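PDB 2WW2: alpha-1,2-mannosidase from Bacteroides thetaiotaomicron, which hydrolyses alpha-mannosidic linkages with inversion at the anomeric carbon, as a calcium-dependent member of glycoside hydrolase family 92. Local coordinates for residues 127-132 with 300-305; 153-158 with 168-173; 180-185 with 235-240; 310-315 with 323-328. All coordinates share one frame; numbering follows the deposited sequence. Where two conformers were deposited one is given.

How the contacts relate
Contacts 2 and 3, and the first segment of contact 1, lie on or at the ends of antiparallel strands of the N-terminal domain. Contact 1 opens first, joining the turn before strand 130-136 to strand 299-304, and closes over contacts 2 and 3, which follow in series. Contact 2 lies within the hairpin 154-159/164-169, and contact 3 has its centre about 9 Å away, since strands 164-169 and 182-188 are neighbours. Contact 4 comes last, in the five-stranded sheet that strand 299-304 shares with 310-313 and 326-330. Centres of contacts 1 and 3, and of 1 and 4, lie about 11 Å apart, and these pairs touch. The contacts thus run from the beta-rich N-terminal domain into the catalytic domain.

Contact 1: residues 127-132 with 300-305; sequences TSRGAV and EFYEFD
The carbonyl oxygen of Tyr302 sits at the edge of the Arg129 guanidinium, in its plane, while the ring of Phe304 stands across that plane at 77° and puts CZ at the edge of the Tyr302 ring. Two nitrogens along one side of the guanidinium both donate to this oxygen: NE, 3.0 Å from Tyr302 O, uses a lone pair in the carbonyl plane, and NH2, 2.9 Å from the same Tyr302 O, comes from above that plane. Phe304 CE2 approaches Arg129 NH2 obliquely at 3.8 Å, and the backbone of Glu303 passes Arg129 NE. An extended chain from CG to NE carries the group across from the turn before strand 130-136, where Thr127 OG1 accepts from Gly130 N in an ST motif, to the catalytic-domain strand 299-304. On helix 240-250, which lies alongside, Glu250 forms a salt bridge with Arg129 NH1. A leucine in place of Arg129 would probably leave Tyr302 O without its NE and NH2 donors and Glu250 without its countercharge. Glu300 OE1 lies 4.1 Å from Arg129 NH2, well out of the guanidinium plane, and is reached through water: one molecule links it to NH2, another to Ser128 OG. Glu303 sends its carboxylate elsewhere, to Ser236 and Asn246.

Contact 2: residues 153-158 with 168-173; sequences GSSITI and ATRYNN
Arg170 sets out with CG anti to its carbonyl carbon (chi1 -64°) and runs extended to NE, after which a turn of 81° at chi4 swings the guanidinium round and brings NH1 back to Gly153 O. The side chain therefore curls about this one oxygen. Arg170 CD lies 3.4 Å from Gly153 O, and NH1 closes the loop with a hydrogen bond of 2.9 Å to Gly153 O. The oxygen is in the plane of the guanidinium, at its edge, but NH1 stands 41° out of the carbonyl plane and so misses the lone pairs. Also in the guanidinium plane is a water that accepts from Arg170 NH2 at 2.9 Å and lies 2.8 Å from Ser155 OG, bridging the two side chains, which are not directly hydrogen-bonded. Next to this grip comes the beta hairpin of strands 154-159 and 164-169, in which Ser155 and Ala168 form an antiparallel hydrogen-bonded pair. Ser155 N gives to Ala168 O at 3.1 Å, and Ala168 N returns a bond of 2.9 Å to Ser155 O. Both side chains lie on the same face of the sheet, with Ser155 OG 3.8 Å from Ala168 CB. Gly153 leads into the hairpin with positive phi, where any side chain would collide with the carbonyl oxygen before it. Ser154 sets its CB near Ala168 O, while its OG bonds to Thr215 and to the carbonyl of Tyr150. Beyond the paired strands the chain turns away, with Asn172 ND2 bonded to Arg170 O nearly along the C=O axis.

Contact 3: residues 180-185 with 235-240; sequences FANYFM and SSFISP
Pro240 lays its CD over one face of the Tyr183 ring, 3.9 Å from the ring centroid and displaced toward the rim, in a CH-pi contact. Ser236 O and Phe237 O meet the same ring at its edge, and Ser239 CA comes in obliquely, 3.6 Å from Tyr183 CD2. Tyr183 thus lies along the link from strand 229-236 to helix 240-250. Asn182 turns the other way. With CG anti to the backbone N (chi1 -180°), its amide reaches over the Phe237 ring, and Asn182 OD1 stands 3.6 Å above the ring plane, over its centre. Ser235 OG lies 3.0 Å from this Asn182 OD1, though its single proton could go instead to Asn39 OD1, while Gln66 NE2 donates to the hydroxyl. Phe180 meets Phe237 obliquely, CE1 to CE1 at 3.7 Å, while Phe301 stacks on Phe237 from outside the segments. Tyr183 N bonds to Ser236 O at 2.8 Å, and Ser236 N to Tyr183 O at 2.9 Å. One residue on, Phe184 and Ser235 make a non-hydrogen-bonded pair. A water bridges Ala181 N and Phe237 O where the strands part. Ser236 OG accepts from Ile238 N in an ST turn and also bonds to Glu303, and Ser239 OG caps Gln242 N. The arrangement is that of a strand end in an antiparallel sheet, with strand 229-236 leaving its neighbour 182-188 to enter helix 240-250 through an N-cap serine.

Contact 4: residues 310-315 with 323-328; sequences PVYYSP and GYMYTD
Tyr312 is overlapped on one ring face by Met325, whose CB lies 3.5 Å from the ring centroid, offset toward the rim, in a close CH-pi contact. Bends at chi2 (54°) and chi3 (61°) fold the methionine back along the ring, so that Met325 CE comes within 3.7 Å of Tyr312 CE1. Met325 SD lies obliquely 5.3 Å from the Tyr312 centroid, a Met-aromatic contact. Gly323 O is at the ring's edge, 3.4 Å from Tyr312 CD2, and Tyr324 O approaches Tyr312 CE2. The phenol hydroxyl bonds to Glu363 of helix 347-364. With a valine instead of Tyr312, Met325 would probably lose the surface it folds over, and Glu363 the hydroxyl it holds. At the start of the contact, Gly323 N bonds to Pro310 O at 3.0 Å, nearly straight at the hydrogen but from 47° above the carbonyl plane. Pro310 CB packs obliquely on Tyr324 CE1 at 3.8 Å, and at the other end Pro315 CD touches Met325 CG. Strands 310-313 and 326-330 flank 299-304 in a five-stranded antiparallel sheet. Residues 323-325 are the connection that carries the chain from edge strand 320-322 to the far flank of 299-304, and Tyr312 packs against that crossing.

Contact 1: residues 127-132 with 300-305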
loop_
_atom_site.group_PDB
_atom_site.type_symbol
_atom_site.label_atom_id
_atom_site.label_comp_id
_atom_site.label_asym_id
_atom_site.label_seq_id
_atom_site.Cartn_x
_atom_site.Cartn_y
_atom_site.Cartn_z
ATOM N N THR A 127 -8.539 47.241 -0.371
ATOM C CA THR A 127 -7.732 47.902 -1.373
ATOM C C THR A 127 -6.344 47.282 -1.167
ATOM O O THR A 127 -6.231 46.303 -0.436
ATOM C CB THR A 127 -7.683 49.434 -1.130
ATOM O OG1 THR A 127 -7.140 49.702 0.169
ATOM C CG2 THR A 127 -9.104 50.053 -1.223
ATOM N N SER A 128 -5.298 47.842 -1.777
ATOM C CA SER A 128 -3.935 47.320 -1.584
ATOM C C SER A 128 -3.536 47.327 -0.107
ATOM O O SER A 128 -2.931 46.377 0.388
ATOM C CB SER A 128 -2.920 48.172 -2.362
ATOM O OG SER A 128 -3.107 48.013 -3.768
ATOM N N ARG A 129 -3.861 48.417 0.583
ATOM C CA ARG A 129 -3.380 48.621 1.947
ATOM C C ARG A 129 -4.494 48.874 2.966
ATOM O O ARG A 129 -4.241 48.911 4.155
ATOM C CB ARG A 129 -2.345 49.757 1.949
ATOM C CG ARG A 129 -1.159 49.434 1.038
ATOM C CD ARG A 129 -0.149 50.617 0.904
ATOM N NE ARG A 129 0.806 50.291 -0.144
ATOM C CZ ARG A 129 0.551 50.423 -1.438
ATOM N NH1 ARG A 129 -0.629 50.886 -1.843
ATOM N NH2 ARG A 129 1.477 50.090 -2.328
ATOM N N GLY A 130 -5.739 48.984 2.513
ATOM C CA GLY A 130 -6.817 49.233 3.464
ATOM C C GLY A 130 -8.011 48.327 3.232
ATOM O O GLY A 130 -7.963 47.438 2.369
ATOM N N ALA A 131 -9.079 48.551 4.006
ATOM C CA ALA A 131 -10.325 47.781 3.844
ATOM C C ALA A 131 -11.499 48.623 4.293
ATOM O O ALA A 131 -11.335 49.554 5.082
ATOM C CB ALA A 131 -10.273 46.479 4.674
ATOM N N VAL A 132 -12.692 48.281 3.834
ATOM C CA VAL A 132 -13.893 48.942 4.331
ATOM C C VAL A 132 -14.893 47.848 4.653
ATOM O O VAL A 132 -15.001 46.903 3.889
ATOM C CB VAL A 132 -14.460 49.964 3.311
ATOM C CG1 VAL A 132 -15.780 50.555 3.800
ATOM C CG2 VAL A 132 -13.443 51.094 3.057
ATOM N N GLU A 300 3.410 43.091 -2.543
ATOM C CA GLU A 300 4.081 44.397 -2.542
ATOM C C GLU A 300 4.282 44.779 -1.075
ATOM O O GLU A 300 3.385 44.590 -0.260
ATOM C CB GLU A 300 3.207 45.445 -3.247
ATOM C CG GLU A 300 2.902 45.079 -4.709
ATOM C CD GLU A 300 1.738 45.855 -5.321
ATOM O OE1 GLU A 300 1.097 46.675 -4.619
ATOM O OE2 GLU A 300 1.451 45.609 -6.513
ATOM N N PHE A 301 5.466 45.288 -0.737
ATOM C CA PHE A 301 5.751 45.710 0.631
ATOM C C PHE A 301 6.145 47.198 0.658
ATOM O O PHE A 301 6.727 47.703 1.633
ATOM C CB PHE A 301 6.868 44.835 1.205
ATOM C CG PHE A 301 6.834 44.718 2.701
ATOM C CD1 PHE A 301 5.830 43.991 3.327
ATOM C CD2 PHE A 301 7.819 45.316 3.484
ATOM C CE1 PHE A 301 5.799 43.879 4.728
ATOM C CE2 PHE A 301 7.800 45.185 4.876
ATOM C CZ PHE A 301 6.769 44.469 5.491
ATOM N N TYR A 302 5.828 47.895 -0.430
ATOM C CA TYR A 302 6.097 49.318 -0.533
ATOM C C TYR A 302 4.798 50.113 -0.458
ATOM O O TYR A 302 3.673 49.556 -0.577
ATOM C CB TYR A 302 6.852 49.650 -1.830
ATOM C CG TYR A 302 6.176 49.172 -3.104
ATOM C CD1 TYR A 302 5.306 49.998 -3.814
ATOM C CD2 TYR A 302 6.414 47.897 -3.593
ATOM C CE1 TYR A 302 4.685 49.559 -4.976
ATOM C CE2 TYR A 302 5.801 47.446 -4.757
ATOM C CZ TYR A 302 4.949 48.280 -5.439
ATOM O OH TYR A 302 4.362 47.825 -6.588
ATOM N N GLU A 303 4.967 51.412 -0.283
ATOM C CA GLU A 303 3.883 52.329 -0.023
ATOM C C GLU A 303 4.206 53.614 -0.781
ATOM O O GLU A 303 5.333 53.805 -1.245
ATOM C CB GLU A 303 3.787 52.572 1.500
ATOM C CG GLU A 303 3.853 51.245 2.298
ATOM C CD GLU A 303 3.591 51.396 3.795
ATOM O OE1 GLU A 303 2.737 52.211 4.185
ATOM O OE2 GLU A 303 4.224 50.661 4.578
ATOM N N PHE A 304 3.223 54.485 -0.938
ATOM C CA PHE A 304 3.477 55.734 -1.636
ATOM C C PHE A 304 3.396 56.889 -0.669
ATOM O O PHE A 304 2.356 57.124 -0.060
ATOM C CB PHE A 304 2.511 55.909 -2.802
ATOM C CG PHE A 304 2.694 54.880 -3.879
ATOM C CD1 PHE A 304 3.704 55.026 -4.821
ATOM C CD2 PHE A 304 1.867 53.769 -3.946
ATOM C CE1 PHE A 304 3.883 54.083 -5.816
ATOM C CE2 PHE A 304 2.041 52.811 -4.932
ATOM C CZ PHE A 304 3.065 52.977 -5.874
ATOM N N ASP A 305 4.504 57.609 -0.543
ATOM C CA ASP A 305 4.617 58.676 0.442
ATOM C C ASP A 305 3.788 59.914 0.072
ATOM O O ASP A 305 3.014 59.875 -0.879
ATOM C CB ASP A 305 6.094 59.032 0.654
ATOM C CG ASP A 305 6.719 59.739 -0.548
ATOM O OD1 ASP A 305 6.015 60.115 -1.511
ATOM O OD2 ASP A 305 7.949 59.913 -0.523
HETATM O O HOH W 1 -1.627 45.995 -4.890
HETATM O O HOH W 2 0.892 49.336 -5.192
#

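Contact 2: residues 153-158 with 168-173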
loop_
_atom_site.group_PDB
_atom_site.type_symbol
_atom_site.label_atom_id
_atom_site.label_comp_id
_atom_site.label_asym_id
_atom_site.label_seq_id
_atom_site.Cartn_x
_atom_site.Cartn_y
_atom_site.Cartn_z
ATOM N N GLY A 153 3.118 42.467 22.384
ATOM C CA GLY A 153 3.415 43.876 22.685
ATOM C C GLY A 153 2.734 44.828 21.712
ATOM O O GLY A 153 3.350 45.304 20.755
ATOM N N SER A 154 1.461 45.100 21.956
ATOM C CA SER A 154 0.660 45.940 21.066
ATOM C C SER A 154 0.103 47.130 21.848
ATOM O O SER A 154 0.251 47.205 23.078
ATOM C CB SER A 154 -0.483 45.120 20.470
ATOM O OG SER A 154 -1.218 44.484 21.501
ATOM N N SER A 155 -0.527 48.065 21.137
ATOM C CA SER A 155 -1.144 49.229 21.787
ATOM C C SER A 155 -2.319 49.695 20.951
ATOM O O SER A 155 -2.323 49.553 19.714
ATOM C CB SER A 155 -0.138 50.370 21.916
ATOM O OG SER A 155 0.315 50.760 20.619
ATOM N N ILE A 156 -3.316 50.247 21.630
ATOM C CA ILE A 156 -4.478 50.812 20.974
ATOM C C ILE A 156 -4.849 52.121 21.653
ATOM O O ILE A 156 -4.803 52.223 22.881
ATOM C CB ILE A 156 -5.708 49.875 21.094
ATOM C CG1 ILE A 156 -5.390 48.476 20.555
ATOM C CG2 ILE A 156 -6.910 50.458 20.331
ATOM C CD1 ILE A 156 -6.532 47.466 20.800
ATOM N N THR A 157 -5.216 53.117 20.849
ATOM C CA THR A 157 -5.743 54.372 21.367
ATOM C C THR A 157 -7.083 54.666 20.701
ATOM O O THR A 157 -7.225 54.538 19.490
ATOM C CB THR A 157 -4.757 55.539 21.138
ATOM O OG1 THR A 157 -3.525 55.259 21.812
ATOM C CG2 THR A 157 -5.330 56.847 21.674
ATOM N N ILE A 158 -8.071 55.037 21.501
ATOM C CA ILE A 158 -9.394 55.358 20.978
ATOM C C ILE A 158 -9.594 56.851 21.089
ATOM O O ILE A 158 -9.223 57.451 22.088
ATOM C CB ILE A 158 -10.510 54.697 21.821
ATOM C CG1 ILE A 158 -10.244 53.205 22.023
ATOM C CG2 ILE A 158 -11.911 54.960 21.186
ATOM C CD1 ILE A 158 -11.251 52.527 22.942
ATOM N N ALA A 168 -0.834 49.851 17.280
ATOM C CA ALA A 168 0.325 49.218 16.688
ATOM C C ALA A 168 0.280 47.756 17.047
ATOM O O ALA A 168 -0.006 47.399 18.196
ATOM C CB ALA A 168 1.615 49.859 17.199
ATOM N N THR A 169 0.526 46.900 16.061
ATOM C CA THR A 169 0.628 45.478 16.331
ATOM C C THR A 169 2.048 45.049 16.013
ATOM O O THR A 169 2.608 45.453 14.995
ATOM C CB THR A 169 -0.400 44.668 15.509
ATOM O OG1 THR A 169 -0.095 43.276 15.631
ATOM C CG2 THR A 169 -0.385 45.080 14.016
ATOM N N ARG A 170 2.640 44.241 16.884
ATOM C CA ARG A 170 4.028 43.828 16.694
ATOM C C ARG A 170 4.203 42.305 16.625
ATOM O O ARG A 170 5.325 41.806 16.467
ATOM C CB ARG A 170 4.896 44.424 17.811
ATOM C CG ARG A 170 4.928 45.938 17.768
ATOM C CD ARG A 170 5.850 46.532 18.860
ATOM N NE ARG A 170 5.784 47.990 18.842
ATOM C CZ ARG A 170 4.808 48.696 19.411
ATOM N NH1 ARG A 170 3.819 48.085 20.056
ATOM N NH2 ARG A 170 4.821 50.022 19.343
ATOM N N TYR A 171 3.099 41.571 16.748
ATOM C CA TYR A 171 3.151 40.122 16.664
ATOM C C TYR A 171 3.898 39.690 15.406
ATOM O O TYR A 171 3.721 40.275 14.327
ATOM C CB TYR A 171 1.743 39.527 16.642
ATOM C CG TYR A 171 1.720 38.026 16.394
ATOM C CD1 TYR A 171 1.886 37.123 17.440
ATOM C CD2 TYR A 171 1.523 37.516 15.109
ATOM C CE1 TYR A 171 1.857 35.745 17.206
ATOM C CE2 TYR A 171 1.499 36.142 14.861
ATOM C CZ TYR A 171 1.655 35.269 15.925
ATOM O OH TYR A 171 1.626 33.932 15.688
ATOM N N ASN A 172 4.740 38.672 15.548
ATOM C CA ASN A 172 5.463 38.140 14.391
ATOM C C ASN A 172 6.016 36.760 14.732
ATOM O O ASN A 172 5.991 36.335 15.899
ATOM C CB ASN A 172 6.616 39.072 13.968
ATOM C CG ASN A 172 7.699 39.163 15.010
ATOM O OD1 ASN A 172 8.647 38.374 15.007
ATOM N ND2 ASN A 172 7.589 40.149 15.900
ATOM N N ASN A 173 6.526 36.074 13.718
ATOM C CA ASN A 173 7.088 34.738 13.906
ATOM C C ASN A 173 8.559 34.700 13.495
ATOM O O ASN A 173 9.068 33.683 13.005
ATOM C CB ASN A 173 6.254 33.725 13.134
ATOM C CG ASN A 173 4.978 33.355 13.873
ATOM O OD1 ASN A 173 4.973 32.380 14.603
ATOM N ND2 ASN A 173 3.896 34.144 13.711
HETATM O O HOH W 3 2.819 51.957 20.184
#

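Contact 3: residues 180-185 with 235-240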
loop_
_atom_site.group_PDB
_atom_site.type_symbol
_atom_site.label_atom_id
_atom_site.label_comp_id
_atom_site.label_asym_id
_atom_site.label_seq_id
_atom_site.Cartn_x
_atom_site.Cartn_y
_atom_site.Cartn_z
ATOM N N PHE A 180 10.322 46.580 14.454
ATOM C CA PHE A 180 9.149 46.194 13.663
ATOM C C PHE A 180 7.802 46.557 14.313
ATOM O O PHE A 180 7.606 46.352 15.516
ATOM C CB PHE A 180 9.190 44.693 13.377
ATOM C CG PHE A 180 7.916 44.165 12.804
ATOM C CD1 PHE A 180 7.645 44.309 11.445
ATOM C CD2 PHE A 180 6.981 43.565 13.620
ATOM C CE1 PHE A 180 6.442 43.840 10.898
ATOM C CE2 PHE A 180 5.773 43.068 13.082
ATOM C CZ PHE A 180 5.504 43.223 11.721
ATOM N N ALA A 181 6.873 47.059 13.491
ATOM C CA ALA A 181 5.465 47.250 13.879
ATOM C C ALA A 181 4.623 47.485 12.646
ATOM O O ALA A 181 5.123 48.012 11.647
ATOM C CB ALA A 181 5.297 48.446 14.810
ATOM N N ASN A 182 3.343 47.107 12.732
ATOM C CA ASN A 182 2.360 47.553 11.774
ATOM C C ASN A 182 1.469 48.604 12.464
ATOM O O ASN A 182 0.905 48.345 13.533
ATOM C CB ASN A 182 1.557 46.355 11.219
ATOM C CG ASN A 182 0.515 46.771 10.208
ATOM O OD1 ASN A 182 0.800 46.954 9.004
ATOM N ND2 ASN A 182 -0.708 46.909 10.677
ATOM N N TYR A 183 1.412 49.803 11.881
ATOM C CA TYR A 183 0.679 50.927 12.476
ATOM C C TYR A 183 -0.656 51.013 11.771
ATOM O O TYR A 183 -0.699 51.156 10.548
ATOM C CB TYR A 183 1.473 52.218 12.267
ATOM C CG TYR A 183 2.881 52.130 12.811
ATOM C CD1 TYR A 183 3.136 52.331 14.164
ATOM C CD2 TYR A 183 3.952 51.798 11.985
ATOM C CE1 TYR A 183 4.440 52.240 14.682
ATOM C CE2 TYR A 183 5.262 51.706 12.494
ATOM C CZ TYR A 183 5.485 51.926 13.837
ATOM O OH TYR A 183 6.753 51.820 14.347
ATOM N N PHE A 184 -1.750 50.904 12.519
ATOM C CA PHE A 184 -3.060 50.867 11.877
ATOM C C PHE A 184 -3.971 52.001 12.350
ATOM O O PHE A 184 -3.743 52.612 13.401
ATOM C CB PHE A 184 -3.727 49.497 12.065
ATOM C CG PHE A 184 -4.003 49.136 13.509
ATOM C CD1 PHE A 184 -5.154 49.597 14.152
ATOM C CD2 PHE A 184 -3.134 48.316 14.213
ATOM C CE1 PHE A 184 -5.416 49.250 15.482
ATOM C CE2 PHE A 184 -3.377 47.965 15.549
ATOM C CZ PHE A 184 -4.517 48.429 16.187
ATOM N N MET A 185 -4.984 52.310 11.542
ATOM C CA MET A 185 -5.994 53.277 11.952
ATOM C C MET A 185 -7.310 52.913 11.316
ATOM O O MET A 185 -7.357 52.301 10.235
ATOM C CB MET A 185 -5.619 54.730 11.604
ATOM C CG MET A 185 -5.671 55.097 10.135
ATOM S SD MET A 185 -5.711 56.899 9.832
ATOM C CE MET A 185 -7.396 57.340 10.208
ATOM N N SER A 235 -3.343 50.450 7.090
ATOM C CA SER A 235 -2.165 50.289 7.930
ATOM C C SER A 235 -0.908 50.607 7.139
ATOM O O SER A 235 -0.937 50.737 5.901
ATOM C CB SER A 235 -2.083 48.861 8.505
ATOM O OG SER A 235 -1.661 47.934 7.505
ATOM N N SER A 236 0.199 50.719 7.856
ATOM C CA SER A 236 1.495 51.000 7.244
ATOM C C SER A 236 2.573 50.279 8.049
ATOM O O SER A 236 2.423 50.097 9.260
ATOM C CB SER A 236 1.779 52.514 7.260
ATOM O OG SER A 236 3.080 52.790 6.766
ATOM N N PHE A 237 3.661 49.896 7.391
ATOM C CA PHE A 237 4.826 49.380 8.112
ATOM C C PHE A 237 5.844 50.481 8.394
ATOM O O PHE A 237 6.838 50.248 9.073
ATOM C CB PHE A 237 5.485 48.229 7.325
ATOM C CG PHE A 237 4.675 46.972 7.330
ATOM C CD1 PHE A 237 4.682 46.132 8.443
ATOM C CD2 PHE A 237 3.869 46.649 6.246
ATOM C CE1 PHE A 237 3.913 44.964 8.469
ATOM C CE2 PHE A 237 3.094 45.502 6.266
ATOM C CZ PHE A 237 3.122 44.654 7.391
ATOM N N ILE A 238 5.583 51.681 7.894
ATOM C CA ILE A 238 6.539 52.788 8.027
ATOM C C ILE A 238 6.299 53.627 9.274
ATOM O O ILE A 238 7.227 53.830 10.062
ATOM C CB ILE A 238 6.569 53.668 6.740
ATOM C CG1 ILE A 238 7.196 52.865 5.602
ATOM C CG2 ILE A 238 7.357 55.003 6.963
ATOM C CD1 ILE A 238 6.933 53.444 4.209
ATOM N N SER A 239 5.065 54.096 9.465
ATOM C CA SER A 239 4.744 54.982 10.585
ATOM C C SER A 239 3.241 55.242 10.672
ATOM O O SER A 239 2.509 55.010 9.705
ATOM C CB SER A 239 5.430 56.326 10.350
ATOM O OG SER A 239 4.730 57.025 9.319
ATOM N N PRO A 240 2.770 55.763 11.818
ATOM C CA PRO A 240 1.365 56.155 11.906
ATOM C C PRO A 240 0.990 57.230 10.888
ATOM O O PRO A 240 -0.109 57.194 10.334
ATOM C CB PRO A 240 1.236 56.680 13.346
ATOM C CG PRO A 240 2.264 55.892 14.095
ATOM C CD PRO A 240 3.435 55.833 13.136
HETATM O O HOH W 4 7.702 48.497 10.896
#

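Contact 4: residues 310-315 with 323-328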
loop_
_atom_site.group_PDB
_atom_site.type_symbol
_atom_site.label_atom_id
_atom_site.label_comp_id
_atom_site.label_asym_id
_atom_site.label_seq_id
_atom_site.Cartn_x
_atom_site.Cartn_y
_atom_site.Cartn_z
ATOM N N PRO A 310 7.289 55.787 -4.290
ATOM C CA PRO A 310 7.309 54.482 -3.616
ATOM C C PRO A 310 8.400 54.433 -2.559
ATOM O O PRO A 310 9.553 54.768 -2.842
ATOM C CB PRO A 310 7.624 53.490 -4.749
ATOM C CG PRO A 310 8.386 54.333 -5.786
ATOM C CD PRO A 310 7.793 55.726 -5.676
ATOM N N VAL A 311 8.030 54.044 -1.345
ATOM C CA VAL A 311 8.983 53.864 -0.266
ATOM C C VAL A 311 8.614 52.574 0.463
ATOM O O VAL A 311 7.487 52.071 0.333
ATOM C CB VAL A 311 8.962 55.048 0.741
ATOM C CG1 VAL A 311 9.563 56.298 0.116
ATOM C CG2 VAL A 311 7.530 55.332 1.224
ATOM N N TYR A 312 9.562 52.020 1.210
ATOM C CA TYR A 312 9.252 50.848 2.005
ATOM C C TYR A 312 10.056 50.808 3.281
ATOM O O TYR A 312 11.203 51.274 3.344
ATOM C CB TYR A 312 9.461 49.549 1.196
ATOM C CG TYR A 312 10.894 49.324 0.719
ATOM C CD1 TYR A 312 11.796 48.601 1.497
ATOM C CD2 TYR A 312 11.336 49.831 -0.501
ATOM C CE1 TYR A 312 13.112 48.398 1.074
ATOM C CE2 TYR A 312 12.668 49.637 -0.940
ATOM C CZ TYR A 312 13.543 48.913 -0.141
ATOM O OH TYR A 312 14.853 48.697 -0.538
ATOM N N TYR A 313 9.420 50.255 4.306
ATOM C CA TYR A 313 10.106 49.793 5.496
ATOM C C TYR A 313 10.847 48.520 5.111
ATOM O O TYR A 313 10.236 47.571 4.618
ATOM C CB TYR A 313 9.082 49.452 6.586
ATOM C CG TYR A 313 9.683 48.732 7.794
ATOM C CD1 TYR A 313 10.397 49.435 8.758
ATOM C CD2 TYR A 313 9.503 47.359 7.980
ATOM C CE1 TYR A 313 10.927 48.793 9.883
ATOM C CE2 TYR A 313 10.039 46.703 9.098
ATOM C CZ TYR A 313 10.752 47.423 10.039
ATOM O OH TYR A 313 11.271 46.785 11.152
ATOM N N SER A 314 12.157 48.479 5.328
ATOM C CA SER A 314 12.889 47.265 5.006
ATOM C C SER A 314 12.765 46.226 6.110
ATOM O O SER A 314 13.158 46.494 7.256
ATOM C CB SER A 314 14.376 47.575 4.807
ATOM O OG SER A 314 15.084 46.357 4.659
ATOM N N PRO A 315 12.251 45.021 5.775
ATOM C CA PRO A 315 12.220 44.015 6.825
ATOM C C PRO A 315 13.582 43.354 6.962
ATOM O O PRO A 315 13.706 42.404 7.733
ATOM C CB PRO A 315 11.174 43.001 6.327
ATOM C CG PRO A 315 11.283 43.073 4.823
ATOM C CD PRO A 315 11.682 44.526 4.505
ATOM N N GLY A 323 11.984 53.127 -3.246
ATOM C CA GLY A 323 11.966 52.066 -4.222
ATOM C C GLY A 323 10.969 50.972 -3.872
ATOM O O GLY A 323 9.937 51.245 -3.261
ATOM N N TYR A 324 11.298 49.746 -4.260
ATOM C CA TYR A 324 10.366 48.621 -4.170
ATOM C C TYR A 324 10.902 47.510 -3.298
ATOM O O TYR A 324 12.099 47.225 -3.277
ATOM C CB TYR A 324 10.044 48.053 -5.560
ATOM C CG TYR A 324 9.522 49.093 -6.527
ATOM C CD1 TYR A 324 8.285 49.689 -6.325
ATOM C CD2 TYR A 324 10.275 49.491 -7.637
ATOM C CE1 TYR A 324 7.799 50.649 -7.199
ATOM C CE2 TYR A 324 9.789 50.457 -8.519
ATOM C CZ TYR A 324 8.552 51.022 -8.291
ATOM O OH TYR A 324 8.047 51.978 -9.145
ATOM N N MET A 325 9.984 46.876 -2.587
ATOM C CA MET A 325 10.291 45.694 -1.823
ATOM C C MET A 325 9.070 44.789 -1.947
ATOM O O MET A 325 7.936 45.284 -2.048
ATOM C CB MET A 325 10.571 46.059 -0.353
ATOM C CG MET A 325 10.909 44.849 0.536
ATOM S SD MET A 325 12.248 43.801 -0.054
ATOM C CE MET A 325 13.643 44.965 -0.084
ATOM N N TYR A 326 9.308 43.480 -1.991
ATOM C CA TYR A 326 8.235 42.466 -1.934
ATOM C C TYR A 326 8.595 41.493 -0.844
ATOM O O TYR A 326 9.761 41.380 -0.466
ATOM C CB TYR A 326 8.153 41.652 -3.246
ATOM C CG TYR A 326 7.433 42.364 -4.356
ATOM C CD1 TYR A 326 6.146 41.963 -4.744
ATOM C CD2 TYR A 326 8.018 43.458 -5.004
ATOM C CE1 TYR A 326 5.472 42.642 -5.760
ATOM C CE2 TYR A 326 7.351 44.136 -6.021
ATOM C CZ TYR A 326 6.084 43.711 -6.402
ATOM O OH TYR A 326 5.426 44.397 -7.404
ATOM N N THR A 327 7.626 40.706 -0.405
ATOM C CA THR A 327 7.955 39.650 0.530
ATOM C C THR A 327 6.875 38.574 0.558
ATOM O O THR A 327 5.971 38.590 -0.273
ATOM C CB THR A 327 8.179 40.209 1.944
ATOM O OG1 THR A 327 8.702 39.156 2.758
ATOM C CG2 THR A 327 6.848 40.714 2.543
ATOM N N ASP A 328 6.998 37.646 1.509
ATOM C CA ASP A 328 6.095 36.514 1.647
ATOM C C ASP A 328 6.150 35.573 0.464
ATOM O O ASP A 328 5.208 35.469 -0.326
ATOM C CB ASP A 328 4.683 36.998 1.945
ATOM C CG ASP A 328 4.595 37.589 3.336
ATOM O OD1 ASP A 328 5.156 36.952 4.261
ATOM O OD2 ASP A 328 4.017 38.681 3.489
#